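Local coordinates for putative uncharacterized protein (Bacteroides vulgatus, PDB 4F7A) that probably binds glycans, perhaps mucin O-glycans, at the outer membrane as a SusD-like nutrient-binding lipoprotein with a TPR-like helical scaffold, at residues 60-65 / 296-301; 110-115 / 170-175; 164-169 / 195-200; 310-315 / 389-394. One frame throughout, in Å; residues are numbered along the deposited sequence.

Interaction 1: 60-65 / 296-301; sequences YFHDFA and LGVPQG
His62 and Val298 bring their segments closest, with CA atoms 6.3 Å apart; the short strand 61-62 supplies the histidine, while 296-301 runs as an irregular loop. The two backbones do not bond to each other; each instead pairs with the neighbouring strand 262-263, His62 with Tyr262 and Val298 with Met263. The contact is therefore carried mainly by side chains. Val298 lays its CG1 branch over one face of the imidazole, a CH-pi contact in which CG1 stands 3.8 Å from the ring centroid, 23° off the normal and displaced toward the rim, nearest to CG. That branch is anti to the backbone N (chi1 -179°), which aims it at the ring. The setting is a two-stranded antiparallel sheet, 61-62 with 262-263, in the loop-rich part of this SusD-like fold. Two polar bonds fix the rotation of the imidazole: ND1 of His62 gives a nearly straight bond of 2.8 Å to the backbone O of Asp63, which lies close to the imidazole plane, and NE2 pairs with Thr73 OG1. Gln300 approaches the ring obliquely, its CA 4.1 Å from His62 CD2, and its NE2 bonds to the backbone O of Thr73.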
# COMPACT_ATOMS: atom_id res chain seq x y z
N TYR A 60 4.46 0.75 -10.29
CA TYR A 60 4.87 2.15 -10.12
C TYR A 60 6.33 2.39 -10.50
O TYR A 60 6.64 3.38 -11.18
CB TYR A 60 4.76 2.62 -8.66
CG TYR A 60 3.39 2.85 -8.10
CD1 TYR A 60 2.26 3.00 -8.92
CD2 TYR A 60 3.22 2.95 -6.74
CE1 TYR A 60 0.99 3.24 -8.35
CE2 TYR A 60 1.97 3.17 -6.17
CZ TYR A 60 0.86 3.32 -6.98
OH TYR A 60 -0.34 3.58 -6.36
N PHE A 61 7.22 1.54 -10.00
CA PHE A 61 8.67 1.81 -10.02
C PHE A 61 9.49 0.64 -10.53
O PHE A 61 9.05 -0.51 -10.52
CB PHE A 61 9.19 2.21 -8.63
CG PHE A 61 8.60 3.49 -8.10
CD1 PHE A 61 8.92 4.71 -8.69
CD2 PHE A 61 7.75 3.48 -7.00
CE1 PHE A 61 8.37 5.89 -8.21
CE2 PHE A 61 7.20 4.68 -6.51
CZ PHE A 61 7.51 5.88 -7.14
N HIS A 62 10.70 0.95 -10.98
CA HIS A 62 11.66 -0.09 -11.37
C HIS A 62 13.06 0.46 -11.21
O HIS A 62 13.30 1.66 -11.34
CB HIS A 62 11.41 -0.55 -12.81
CG HIS A 62 11.88 -1.95 -13.08
ND1 HIS A 62 13.21 -2.28 -13.15
CD2 HIS A 62 11.19 -3.10 -13.30
CE1 HIS A 62 13.33 -3.58 -13.40
NE2 HIS A 62 12.12 -4.10 -13.50
N ASP A 63 13.98 -0.42 -10.84
CA ASP A 63 15.39 -0.09 -10.76
C ASP A 63 15.97 -0.05 -12.18
O ASP A 63 15.32 -0.49 -13.12
CB ASP A 63 16.09 -1.11 -9.86
CG ASP A 63 17.29 -0.53 -9.12
OD1 ASP A 63 18.17 0.01 -9.81
OD2 ASP A 63 17.35 -0.59 -7.87
N PHE A 64 17.17 0.51 -12.34
CA PHE A 64 17.86 0.49 -13.64
C PHE A 64 18.96 -0.57 -13.68
O PHE A 64 19.49 -0.88 -14.76
CB PHE A 64 18.48 1.86 -13.97
CG PHE A 64 19.75 2.14 -13.22
CD1 PHE A 64 19.73 2.45 -11.88
CD2 PHE A 64 20.98 2.07 -13.86
CE1 PHE A 64 20.92 2.70 -11.18
CE2 PHE A 64 22.17 2.32 -13.17
CZ PHE A 64 22.14 2.62 -11.82
N ALA A 65 19.31 -1.12 -12.53
CA ALA A 65 20.53 -1.92 -12.44
C ALA A 65 20.29 -3.29 -13.01
O ALA A 65 19.54 -4.10 -12.43
CB ALA A 65 21.04 -2.02 -10.97
N LEU A 296 8.84 7.74 -20.36
CA LEU A 296 9.09 6.35 -20.71
C LEU A 296 9.23 5.53 -19.44
O LEU A 296 10.02 5.87 -18.58
CB LEU A 296 10.37 6.22 -21.55
CG LEU A 296 10.44 6.94 -22.88
CD1 LEU A 296 11.79 6.66 -23.55
CD2 LEU A 296 9.26 6.53 -23.82
N GLY A 297 8.42 4.48 -19.32
CA GLY A 297 8.44 3.58 -18.19
C GLY A 297 9.15 2.26 -18.46
O GLY A 297 9.09 1.71 -19.56
N VAL A 298 9.82 1.75 -17.43
CA VAL A 298 10.55 0.51 -17.53
C VAL A 298 9.63 -0.70 -17.52
O VAL A 298 8.83 -0.86 -16.59
CB VAL A 298 11.59 0.42 -16.37
CG1 VAL A 298 12.42 -0.86 -16.46
CG2 VAL A 298 12.50 1.70 -16.40
N PRO A 299 9.72 -1.57 -18.53
CA PRO A 299 8.89 -2.78 -18.51
C PRO A 299 9.43 -3.81 -17.52
O PRO A 299 10.63 -4.06 -17.50
CB PRO A 299 9.02 -3.32 -19.94
CG PRO A 299 10.39 -2.88 -20.35
CD PRO A 299 10.62 -1.54 -19.69
N GLN A 300 8.55 -4.42 -16.74
CA GLN A 300 8.99 -5.45 -15.80
C GLN A 300 9.33 -6.75 -16.54
O GLN A 300 8.68 -7.12 -17.52
CB GLN A 300 7.92 -5.72 -14.73
CG GLN A 300 8.49 -6.40 -13.48
CD GLN A 300 7.45 -6.94 -12.55
OE1 GLN A 300 6.57 -6.20 -12.10
NE2 GLN A 300 7.58 -8.23 -12.19
N GLY A 301 10.33 -7.46 -16.04
CA GLY A 301 10.64 -8.81 -16.51
C GLY A 301 11.47 -8.89 -17.76
O GLY A 301 11.34 -9.86 -18.52

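Interaction 2: 110-115 / 170-175; sequences YKHFYG and DTYLKE
Thr171 is the first residue of 170-175 to touch the other helix, its CG2 methyl lying against CD of Lys111 at 4.0 Å. Segments 111-115 and 170-174 run nearly antiparallel, their axes 9.0 Å apart and their directions at 159°, as neighbours in the TPR-like scaffold of this SusD homolog. Next comes Tyr172, which gives the largest share on this segment. Its ring forms an offset stack with the His112 imidazole, the centroids 4.1 Å apart and the planes at 11°, and CB of His112 sits over the centre of the phenol ring, 3.6 Å from its centroid. His112 reaches this place because its CG lies between the backbone N and the carbonyl carbon (chi1 59°), and CD1 of Phe113 meets the opposite face of the imidazole. The phenol OH bonds to the backbone O of Lys178. An alanine in place of Tyr172 would probably leave one face of the His112 ring without its stacking partner and Lys178 O without this donor. At the helix end, Glu175 OE1 receives Lys111 NZ on its syn lone pair at 3.0 Å, with OE2 a weaker second partner at 3.4 Å. Lys111 NZ also bonds to Ala108 O, so the ammonium joins a carboxylate to a backbone carbonyl. The stacked pair thus probably supplies most of the apolar hold, while the ion pair adds a polar tie near the surface.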
# COMPACT_ATOMS: atom_id res chain seq x y z
N TYR A 110 -4.72 7.07 29.77
CA TYR A 110 -4.14 6.90 28.43
C TYR A 110 -5.02 6.11 27.46
O TYR A 110 -4.51 5.39 26.60
CB TYR A 110 -2.76 6.24 28.55
CG TYR A 110 -1.77 7.18 29.16
CD1 TYR A 110 -1.20 8.20 28.41
CD2 TYR A 110 -1.43 7.10 30.51
CE1 TYR A 110 -0.30 9.10 28.95
CE2 TYR A 110 -0.52 7.99 31.07
CZ TYR A 110 0.05 8.98 30.29
OH TYR A 110 0.96 9.89 30.82
N LYS A 111 -6.33 6.27 27.57
CA LYS A 111 -7.24 5.62 26.64
C LYS A 111 -7.00 6.06 25.20
O LYS A 111 -7.14 5.24 24.27
CB LYS A 111 -8.69 5.90 27.02
CG LYS A 111 -9.09 5.27 28.35
CD LYS A 111 -10.56 5.56 28.67
CE LYS A 111 -10.95 4.98 30.02
NZ LYS A 111 -10.47 5.83 31.15
N HIS A 112 -6.67 7.34 25.03
CA HIS A 112 -6.31 7.87 23.72
C HIS A 112 -5.04 7.24 23.14
O HIS A 112 -5.00 6.91 21.94
CB HIS A 112 -6.24 9.41 23.71
CG HIS A 112 -5.25 10.01 24.68
ND1 HIS A 112 -4.96 9.46 25.91
CD2 HIS A 112 -4.56 11.17 24.61
CE1 HIS A 112 -4.10 10.24 26.55
NE2 HIS A 112 -3.83 11.28 25.78
N PHE A 113 -4.01 7.05 23.97
CA PHE A 113 -2.76 6.40 23.49
C PHE A 113 -2.99 4.93 23.18
O PHE A 113 -2.39 4.38 22.26
CB PHE A 113 -1.66 6.51 24.55
CG PHE A 113 -0.92 7.86 24.60
CD1 PHE A 113 -1.54 9.05 24.21
CD2 PHE A 113 0.36 7.93 25.15
CE1 PHE A 113 -0.89 10.26 24.32
CE2 PHE A 113 1.04 9.14 25.25
CZ PHE A 113 0.42 10.32 24.84
N TYR A 114 -3.84 4.29 23.97
CA TYR A 114 -4.28 2.90 23.72
C TYR A 114 -4.98 2.81 22.36
O TYR A 114 -4.59 2.01 21.51
CB TYR A 114 -5.23 2.44 24.83
CG TYR A 114 -5.86 1.07 24.59
CD1 TYR A 114 -5.08 -0.05 24.29
CD2 TYR A 114 -7.23 0.90 24.67
CE1 TYR A 114 -5.68 -1.32 24.08
CE2 TYR A 114 -7.83 -0.35 24.46
CZ TYR A 114 -7.05 -1.44 24.15
OH TYR A 114 -7.66 -2.67 23.96
N GLY A 115 -5.96 3.66 22.13
CA GLY A 115 -6.62 3.71 20.82
C GLY A 115 -5.66 3.91 19.65
O GLY A 115 -5.71 3.19 18.66
N ASP A 170 -13.33 7.38 21.72
CA ASP A 170 -14.63 8.00 21.99
C ASP A 170 -14.88 8.13 23.50
O ASP A 170 -15.30 9.18 23.99
CB ASP A 170 -15.73 7.20 21.30
CG ASP A 170 -17.11 7.74 21.61
OD1 ASP A 170 -17.35 8.91 21.28
OD2 ASP A 170 -17.92 7.00 22.18
N THR A 171 -14.58 7.07 24.26
CA THR A 171 -14.65 7.18 25.72
C THR A 171 -13.73 8.27 26.28
O THR A 171 -14.14 9.06 27.15
CB THR A 171 -14.30 5.85 26.39
OG1 THR A 171 -15.23 4.88 25.94
CG2 THR A 171 -14.42 5.96 27.93
N TYR A 172 -12.50 8.33 25.78
CA TYR A 172 -11.56 9.36 26.21
C TYR A 172 -12.20 10.73 26.06
O TYR A 172 -12.11 11.57 26.96
CB TYR A 172 -10.28 9.28 25.37
CG TYR A 172 -9.35 10.47 25.48
CD1 TYR A 172 -8.40 10.55 26.49
CD2 TYR A 172 -9.39 11.49 24.53
CE1 TYR A 172 -7.53 11.63 26.58
CE2 TYR A 172 -8.54 12.57 24.61
CZ TYR A 172 -7.61 12.64 25.63
OH TYR A 172 -6.77 13.72 25.69
N LEU A 173 -12.84 10.97 24.92
CA LEU A 173 -13.46 12.27 24.67
C LEU A 173 -14.69 12.50 25.53
O LEU A 173 -14.85 13.60 26.08
CB LEU A 173 -13.81 12.45 23.21
CG LEU A 173 -12.63 12.70 22.25
CD1 LEU A 173 -13.15 12.62 20.79
CD2 LEU A 173 -11.90 14.05 22.52
N LYS A 174 -15.55 11.49 25.65
CA LYS A 174 -16.77 11.64 26.46
C LYS A 174 -16.45 11.84 27.96
O LYS A 174 -17.25 12.43 28.67
CB LYS A 174 -17.73 10.45 26.26
CG LYS A 174 -18.40 10.44 24.87
CD LYS A 174 -19.20 9.17 24.64
CE LYS A 174 -20.01 9.26 23.34
NZ LYS A 174 -20.42 7.93 22.81
N GLU A 175 -15.29 11.36 28.41
CA GLU A 175 -14.84 11.58 29.79
C GLU A 175 -14.19 12.96 29.99
O GLU A 175 -13.70 13.24 31.08
CB GLU A 175 -13.82 10.51 30.22
CG GLU A 175 -14.38 9.12 30.48
CD GLU A 175 -13.28 8.08 30.82
OE1 GLU A 175 -12.07 8.34 30.58
OE2 GLU A 175 -13.64 7.00 31.31

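Interaction 3: 164-169 / 195-200; sequences KAVDAL and RWIKFA
Leu169 and Ile197 lie alongside each other, pointing opposite ways, where 164-169 and 195-200, short lengths of helices 151-174 and 193-210, run nearly antiparallel, with axes 9.6 Å apart and directions at 162°. Followed outward, Leu169 begins with CB, which rests on CG1 of Ile197 at 3.5 Å and almost as close to that residue's CD1. CG, set anti to the carbonyl carbon (chi1 -76°), leads to the two methyls. CD1 meets CB of Trp196 at 3.9 Å and also touches CG1 of Ile197, whereas CD2 approaches the same Trp196 CB more loosely, at 4.2 Å. The indole of Trp196 turns away toward the loop residues Val182, Cys188 and Cys190. One turn back, Val166 takes up the other branch of Ile197: Ile197 CG2 lies 3.9 Å from Val166 CG1. The same Val166 CG1 presses on CB of Ala200 at 3.5 Å, a snug fit for two methyl carbons. Such pairing of adjacent antiparallel helices is the building principle of a TPR-like scaffold; Ile119 of helix 111-132 also touches Leu169. Every residue meeting across this interface is buried and joins through carbon alone, which implies that cohesion rests on shape fit and the exclusion of water.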
# COMPACT_ATOMS: atom_id res chain seq x y z
N LYS A 164 -12.03 -1.76 19.31
CA LYS A 164 -11.51 -1.40 20.63
C LYS A 164 -10.93 0.02 20.58
O LYS A 164 -11.13 0.83 21.50
CB LYS A 164 -10.44 -2.39 21.07
CG LYS A 164 -10.99 -3.73 21.52
CD LYS A 164 -9.87 -4.73 21.69
CE LYS A 164 -10.39 -6.00 22.32
NZ LYS A 164 -9.28 -6.97 22.41
N ALA A 165 -10.22 0.32 19.49
CA ALA A 165 -9.61 1.63 19.33
C ALA A 165 -10.63 2.76 19.30
O ALA A 165 -10.45 3.75 20.02
CB ALA A 165 -8.75 1.69 18.05
N VAL A 166 -11.64 2.66 18.43
CA VAL A 166 -12.63 3.75 18.30
C VAL A 166 -13.45 3.89 19.59
O VAL A 166 -13.79 5.01 20.00
CB VAL A 166 -13.54 3.64 17.03
CG1 VAL A 166 -12.69 3.66 15.72
CG2 VAL A 166 -14.45 2.44 17.04
N ASP A 167 -13.71 2.78 20.28
CA ASP A 167 -14.37 2.82 21.59
C ASP A 167 -13.53 3.59 22.60
O ASP A 167 -14.02 4.48 23.30
CB ASP A 167 -14.61 1.40 22.10
CG ASP A 167 -15.84 0.74 21.49
OD1 ASP A 167 -16.55 1.40 20.70
OD2 ASP A 167 -16.08 -0.45 21.80
N ALA A 168 -12.25 3.24 22.69
CA ALA A 168 -11.32 3.88 23.65
C ALA A 168 -11.22 5.40 23.42
O ALA A 168 -11.30 6.19 24.36
CB ALA A 168 -9.94 3.23 23.57
N LEU A 169 -11.05 5.80 22.17
CA LEU A 169 -10.90 7.23 21.83
C LEU A 169 -12.19 8.00 22.05
O LEU A 169 -12.18 9.13 22.54
CB LEU A 169 -10.40 7.40 20.40
CG LEU A 169 -8.91 7.10 20.22
CD1 LEU A 169 -8.61 6.45 18.88
CD2 LEU A 169 -8.04 8.32 20.43
N ARG A 195 -9.43 12.87 15.02
CA ARG A 195 -8.73 12.53 13.79
C ARG A 195 -8.18 11.11 13.78
O ARG A 195 -8.15 10.46 12.74
CB ARG A 195 -7.63 13.55 13.49
CG ARG A 195 -8.16 14.93 13.09
CD ARG A 195 -8.36 15.07 11.59
NE ARG A 195 -7.09 15.16 10.89
CZ ARG A 195 -6.38 16.28 10.74
NH1 ARG A 195 -6.82 17.44 11.20
NH2 ARG A 195 -5.23 16.23 10.10
N TRP A 196 -7.78 10.60 14.94
CA TRP A 196 -7.42 9.19 15.06
C TRP A 196 -8.61 8.27 14.77
O TRP A 196 -8.45 7.26 14.11
CB TRP A 196 -6.84 8.90 16.46
CG TRP A 196 -5.40 9.27 16.59
CD1 TRP A 196 -4.91 10.43 17.13
CD2 TRP A 196 -4.26 8.51 16.17
NE1 TRP A 196 -3.53 10.42 17.08
CE2 TRP A 196 -3.11 9.25 16.49
CE3 TRP A 196 -4.11 7.26 15.55
CZ2 TRP A 196 -1.83 8.79 16.24
CZ3 TRP A 196 -2.82 6.80 15.27
CH2 TRP A 196 -1.70 7.58 15.61
N ILE A 197 -9.79 8.63 15.26
CA ILE A 197 -10.98 7.83 14.98
C ILE A 197 -11.32 7.86 13.49
O ILE A 197 -11.65 6.83 12.88
CB ILE A 197 -12.20 8.28 15.82
CG1 ILE A 197 -11.90 8.15 17.32
CG2 ILE A 197 -13.45 7.43 15.41
CD1 ILE A 197 -13.06 8.67 18.27
N LYS A 198 -11.19 9.04 12.87
CA LYS A 198 -11.38 9.16 11.40
C LYS A 198 -10.39 8.30 10.60
O LYS A 198 -10.77 7.66 9.61
CB LYS A 198 -11.31 10.63 11.02
CG LYS A 198 -11.71 10.95 9.61
CD LYS A 198 -11.55 12.43 9.29
CE LYS A 198 -12.36 13.33 10.18
NZ LYS A 198 -12.51 14.70 9.56
N PHE A 199 -9.14 8.28 11.04
CA PHE A 199 -8.12 7.35 10.54
C PHE A 199 -8.62 5.89 10.67
O PHE A 199 -8.68 5.15 9.68
CB PHE A 199 -6.80 7.63 11.31
CG PHE A 199 -5.61 6.74 10.96
CD1 PHE A 199 -5.63 5.81 9.94
CD2 PHE A 199 -4.45 6.88 11.68
CE1 PHE A 199 -4.52 5.03 9.67
CE2 PHE A 199 -3.32 6.12 11.41
CZ PHE A 199 -3.35 5.18 10.42
N ALA A 200 -9.03 5.49 11.87
CA ALA A 200 -9.55 4.13 12.10
C ALA A 200 -10.75 3.80 11.19
O ALA A 200 -10.84 2.71 10.65
CB ALA A 200 -9.97 3.95 13.58

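Interaction 4: 310-315 / 389-394; sequences NYYQSY and YINYAA
A partly buried cluster of tyrosine hydroxyls round one asparagine joins two irregular loops of the SusD-like fold, the first folded into two successive type I turns, 310-313 and 312-315. Tyr312 OH donates to Asn391 OD1 at 2.7 Å, in the carbonyl plane and on a lone pair, while Tyr389 OH donates to the same oxygen at 2.6 Å, tilted 21° from that plane. Asn391, centre of an inverse gamma turn, presents the amide because its CG is anti to the backbone N (chi1 -163°). Tyr315 OH in turn donates to Tyr389 OH at 2.9 Å and takes weak bonds from the backbone N of Tyr392 and Ala393. Over the Tyr315 ring lies CD1 of Tyr312, and the Ala393 methyl packs 3.5 Å from Tyr312 CE1. A phenylalanine replacing Tyr315 would probably leave Tyr389 OH without this donor and the two backbone N-H groups without their weak acceptor. One water bridges Tyr311 O and Ala394 N; another joins Tyr312 OH, Asn391 ND2 and Ala394 O. Hydroxyl feeds hydroxyl and then amide in a directed chain, so each donor's orientation is likely to depend on its neighbour's.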
# COMPACT_ATOMS: atom_id res chain seq x y z
N ASN A 310 23.07 -1.24 -18.49
CA ASN A 310 21.87 -0.87 -17.77
C ASN A 310 20.93 -0.20 -18.77
O ASN A 310 20.88 1.03 -18.89
CB ASN A 310 22.23 0.04 -16.61
CG ASN A 310 23.16 -0.63 -15.62
OD1 ASN A 310 22.91 -1.76 -15.17
ND2 ASN A 310 24.25 0.03 -15.29
N TYR A 311 20.17 -1.04 -19.46
CA TYR A 311 19.46 -0.61 -20.66
C TYR A 311 18.48 0.53 -20.44
O TYR A 311 18.25 1.32 -21.34
CB TYR A 311 18.70 -1.79 -21.28
CG TYR A 311 19.55 -3.00 -21.64
CD1 TYR A 311 20.51 -2.92 -22.64
CD2 TYR A 311 19.37 -4.22 -21.02
CE1 TYR A 311 21.29 -4.03 -23.00
CE2 TYR A 311 20.16 -5.35 -21.37
CZ TYR A 311 21.10 -5.23 -22.37
OH TYR A 311 21.87 -6.31 -22.72
N TYR A 312 17.89 0.61 -19.26
CA TYR A 312 16.78 1.53 -18.99
C TYR A 312 17.20 2.78 -18.21
O TYR A 312 16.38 3.50 -17.72
CB TYR A 312 15.65 0.76 -18.28
CG TYR A 312 15.08 -0.28 -19.20
CD1 TYR A 312 14.32 0.09 -20.29
CD2 TYR A 312 15.39 -1.63 -19.03
CE1 TYR A 312 13.83 -0.86 -21.19
CE2 TYR A 312 14.91 -2.60 -19.94
CZ TYR A 312 14.12 -2.19 -21.00
OH TYR A 312 13.68 -3.10 -21.91
N GLN A 313 18.50 3.01 -18.10
CA GLN A 313 19.03 4.09 -17.30
C GLN A 313 18.64 5.51 -17.75
O GLN A 313 18.71 6.46 -16.97
CB GLN A 313 20.56 3.89 -17.27
CG GLN A 313 21.44 5.01 -16.95
CD GLN A 313 22.86 4.57 -17.19
OE1 GLN A 313 23.48 4.91 -18.21
NE2 GLN A 313 23.35 3.70 -16.32
N SER A 314 18.22 5.66 -19.01
CA SER A 314 17.74 6.96 -19.51
C SER A 314 16.22 7.08 -19.65
O SER A 314 15.72 8.05 -20.23
CB SER A 314 18.45 7.27 -20.83
OG SER A 314 19.84 7.34 -20.58
N TYR A 315 15.50 6.11 -19.10
CA TYR A 315 14.03 6.21 -18.97
C TYR A 315 13.62 7.24 -17.91
O TYR A 315 14.48 7.85 -17.24
CB TYR A 315 13.41 4.82 -18.72
CG TYR A 315 13.13 4.03 -19.98
CD1 TYR A 315 13.97 4.10 -21.10
CD2 TYR A 315 12.03 3.20 -20.07
CE1 TYR A 315 13.71 3.36 -22.27
CE2 TYR A 315 11.78 2.45 -21.19
CZ TYR A 315 12.59 2.54 -22.30
OH TYR A 315 12.28 1.80 -23.42
N TYR A 389 3.38 0.25 -24.92
CA TYR A 389 4.79 0.29 -24.53
C TYR A 389 5.62 -0.03 -25.77
O TYR A 389 5.38 -1.04 -26.45
CB TYR A 389 5.11 -0.68 -23.40
CG TYR A 389 6.59 -0.69 -23.17
CD1 TYR A 389 7.22 0.38 -22.55
CD2 TYR A 389 7.38 -1.70 -23.71
CE1 TYR A 389 8.58 0.42 -22.41
CE2 TYR A 389 8.76 -1.66 -23.59
CZ TYR A 389 9.35 -0.61 -22.93
OH TYR A 389 10.71 -0.55 -22.81
N ILE A 390 6.59 0.84 -26.07
CA ILE A 390 7.53 0.66 -27.16
C ILE A 390 8.93 0.60 -26.55
O ILE A 390 9.32 1.49 -25.77
CB ILE A 390 7.49 1.82 -28.15
CG1 ILE A 390 6.08 2.07 -28.67
CG2 ILE A 390 8.49 1.52 -29.34
CD1 ILE A 390 5.49 0.90 -29.40
N ASN A 391 9.68 -0.45 -26.88
CA ASN A 391 10.99 -0.63 -26.27
C ASN A 391 12.08 0.20 -27.01
O ASN A 391 12.76 -0.29 -27.93
CB ASN A 391 11.35 -2.11 -26.22
CG ASN A 391 12.48 -2.39 -25.26
OD1 ASN A 391 12.32 -2.21 -24.07
ND2 ASN A 391 13.61 -2.83 -25.78
N TYR A 392 12.25 1.45 -26.60
CA TYR A 392 13.23 2.34 -27.23
C TYR A 392 14.65 2.03 -26.77
O TYR A 392 15.62 2.36 -27.45
CB TYR A 392 12.87 3.80 -26.99
CG TYR A 392 11.63 4.23 -27.75
CD1 TYR A 392 11.57 4.16 -29.13
CD2 TYR A 392 10.50 4.67 -27.08
CE1 TYR A 392 10.44 4.55 -29.84
CE2 TYR A 392 9.36 5.06 -27.77
CZ TYR A 392 9.33 4.99 -29.14
OH TYR A 392 8.22 5.38 -29.81
N ALA A 393 14.76 1.36 -25.63
CA ALA A 393 16.06 0.98 -25.08
C ALA A 393 16.77 -0.07 -25.94
O ALA A 393 16.13 -0.80 -26.68
CB ALA A 393 15.88 0.43 -23.65
N ALA A 394 18.09 -0.17 -25.78
CA ALA A 394 18.82 -1.31 -26.29
C ALA A 394 18.46 -2.53 -25.42
O ALA A 394 17.78 -2.39 -24.40
CB ALA A 394 20.36 -1.05 -26.25
O HOH W 1 19.54 1.32 -23.77
O HOH W 2 15.55 -3.86 -23.85

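How the interactions relate
The four contacts fall into two pairs on opposite sides of the chain's centre. Interactions 1 and 4 have centres about 9 Å apart and touch through Gly297 and Pro299, which pack against Tyr389 and Tyr315; both belong to the loop-rich side. Interactions 2 and 3, also with centres about 9 Å apart, share helix 151-174, which packs on helix 111-132 in one and on helix 193-210 in the other. Interactions 1 and 3 have centres about 39 Å apart. Along the sequence, 60-65 and 296-301 enclose both helical contacts, whose segments interleave, and interaction 4 follows. The chain visits the helical side between two passes through the loop-rich side, so residues distant in sequence meet there.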